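Local coordinates for protein PTS-dependent dihydroxyacetone kinase, ADP-binding subunit DhaL (Lactococcus lactis subsp. lactis, PDB 3CR3) that binds ADP with magnesium, takes a phosphoryl group from DhaM to form ATP, and passes it on to dihydroxyacetone held by DhaK, at residues A[19-24]-A[180-185]. Numbering follows the deposited sequence.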
# COMPACT_ATOMS: atom_id res chain seq x y z
N GLN A 19 -28.24 20.16 3.79
CA GLN A 19 -29.18 19.09 4.18
C GLN A 19 -30.18 18.77 3.07
O GLN A 19 -30.46 17.60 2.82
CB GLN A 19 -29.95 19.49 5.45
CG GLN A 19 -29.07 19.84 6.65
CD GLN A 19 -28.16 18.71 7.08
OE1 GLN A 19 -28.46 17.55 6.84
NE2 GLN A 19 -27.06 19.06 7.72
N GLU A 20 -30.70 19.81 2.41
CA GLU A 20 -31.65 19.63 1.32
C GLU A 20 -31.05 18.84 0.16
O GLU A 20 -31.69 17.93 -0.39
CB GLU A 20 -32.18 20.98 0.82
CG GLU A 20 -33.20 21.66 1.77
CD GLU A 20 -33.69 23.02 1.26
OE1 GLU A 20 -33.11 23.55 0.28
OE2 GLU A 20 -34.67 23.55 1.84
N ASN A 21 -29.82 19.19 -0.21
CA ASN A 21 -29.17 18.62 -1.38
C ASN A 21 -28.11 17.56 -1.11
O ASN A 21 -27.27 17.30 -1.97
CB ASN A 21 -28.54 19.74 -2.21
CG ASN A 21 -29.55 20.74 -2.67
OD1 ASN A 21 -30.34 20.45 -3.55
ND2 ASN A 21 -29.53 21.94 -2.08
N LYS A 22 -28.16 16.92 0.06
CA LYS A 22 -27.11 15.95 0.45
C LYS A 22 -27.00 14.71 -0.42
O LYS A 22 -25.89 14.29 -0.76
CB LYS A 22 -27.17 15.59 1.95
CG LYS A 22 -28.39 14.81 2.42
CD LYS A 22 -28.30 14.56 3.92
CE LYS A 22 -29.36 13.57 4.41
NZ LYS A 22 -29.38 13.51 5.91
N ALA A 23 -28.13 14.11 -0.79
CA ALA A 23 -28.13 12.97 -1.71
C ALA A 23 -27.50 13.40 -3.04
O ALA A 23 -26.72 12.66 -3.60
CB ALA A 23 -29.55 12.44 -1.93
N TYR A 24 -27.85 14.59 -3.52
CA TYR A 24 -27.32 15.07 -4.81
C TYR A 24 -25.79 15.25 -4.78
O TYR A 24 -25.10 14.81 -5.70
CB TYR A 24 -28.04 16.35 -5.26
CG TYR A 24 -27.53 16.90 -6.59
CD1 TYR A 24 -27.69 16.17 -7.77
CD2 TYR A 24 -26.89 18.13 -6.66
CE1 TYR A 24 -27.23 16.66 -9.00
CE2 TYR A 24 -26.42 18.64 -7.89
CZ TYR A 24 -26.58 17.89 -9.05
OH TYR A 24 -26.13 18.37 -10.25
N SER A 180 -19.56 24.35 -2.64
CA SER A 180 -19.11 25.75 -2.55
C SER A 180 -20.07 26.76 -3.17
O SER A 180 -20.15 27.89 -2.70
CB SER A 180 -17.68 25.93 -3.09
OG SER A 180 -16.72 25.38 -2.20
N ALA A 181 -20.79 26.36 -4.21
CA ALA A 181 -21.82 27.21 -4.82
C ALA A 181 -22.94 27.53 -3.81
O ALA A 181 -23.37 28.69 -3.69
CB ALA A 181 -22.40 26.56 -6.10
N TYR A 182 -23.39 26.50 -3.09
CA TYR A 182 -24.39 26.68 -2.03
C TYR A 182 -23.89 27.67 -0.98
O TYR A 182 -24.64 28.48 -0.47
CB TYR A 182 -24.72 25.34 -1.34
CG TYR A 182 -25.30 24.24 -2.22
CD1 TYR A 182 -26.12 24.53 -3.32
CD2 TYR A 182 -25.05 22.90 -1.91
CE1 TYR A 182 -26.67 23.48 -4.11
CE2 TYR A 182 -25.57 21.87 -2.67
CZ TYR A 182 -26.37 22.15 -3.77
OH TYR A 182 -26.86 21.09 -4.51
N LEU A 183 -22.60 27.58 -0.66
CA LEU A 183 -22.01 28.48 0.32
C LEU A 183 -22.12 29.95 -0.09
O LEU A 183 -22.51 30.80 0.73
CB LEU A 183 -20.53 28.11 0.56
CG LEU A 183 -19.82 28.86 1.69
CD1 LEU A 183 -20.52 28.59 3.03
CD2 LEU A 183 -18.36 28.41 1.76
N PHE A 184 -21.76 30.22 -1.34
CA PHE A 184 -21.70 31.59 -1.84
C PHE A 184 -23.05 32.16 -2.21
O PHE A 184 -23.28 33.36 -2.07
CB PHE A 184 -20.77 31.68 -3.05
CG PHE A 184 -19.36 31.24 -2.77
CD1 PHE A 184 -18.79 31.43 -1.50
CD2 PHE A 184 -18.58 30.66 -3.78
CE1 PHE A 184 -17.48 31.04 -1.24
CE2 PHE A 184 -17.27 30.25 -3.51
CZ PHE A 184 -16.72 30.46 -2.23
N GLU A 185 -23.92 31.29 -2.73
CA GLU A 185 -25.29 31.65 -3.03
C GLU A 185 -26.05 32.12 -1.77
O GLU A 185 -26.72 33.14 -1.80
CB GLU A 185 -25.98 30.47 -3.74
CG GLU A 185 -27.40 30.19 -3.36
CD GLU A 185 -27.99 29.03 -4.17
OE1 GLU A 185 -27.22 28.17 -4.67
OE2 GLU A 185 -29.24 29.01 -4.28
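Over one face of the Y182 ring lies the amide nitrogen of N21, with ND2 of N21 3.6 Å from CZ of Y182. CG and OD1 of N21 extend past the ring's rim, above the hydroxyl (N21 CG to Y182 OH 3.3 Å), and the amide and ring planes, 21° apart, make this a near-parallel but offset placement. Y182 OH in turn lies at the edge of the Y24 ring, near its plane and 3.7 Å from Y24 CD2; the two tyrosine side chains run roughly perpendicular to each other. The nearest approach, Y182 OH to N21 CB at 3.2 Å, is a contact with carbon. Together the two segments bury 125 Å², through N21, Y24 and Y182. N21 is the first residue after helix 4-20 to leave helical backbone angles and occupies the N-cap position of helix 22-28 without a side-chain capping bond; Y182 reaches this kink from helix 175-191 within the all-helical DhaL fold. CG of N21 is turned beside its own backbone N (chi1 -60°), a setting in which ND2 bonds to K17 O in the preceding turn; this bond gives the amide a polar partner and limits its rotation over the ring. F14, K17 and I18 of helix 4-20 also touch Y182, while I173 packs against Y24. The Y182 side chain lies about 11 Å from the bound ADP, and about 7 Å from the side chain of the ADP-binding residue H37.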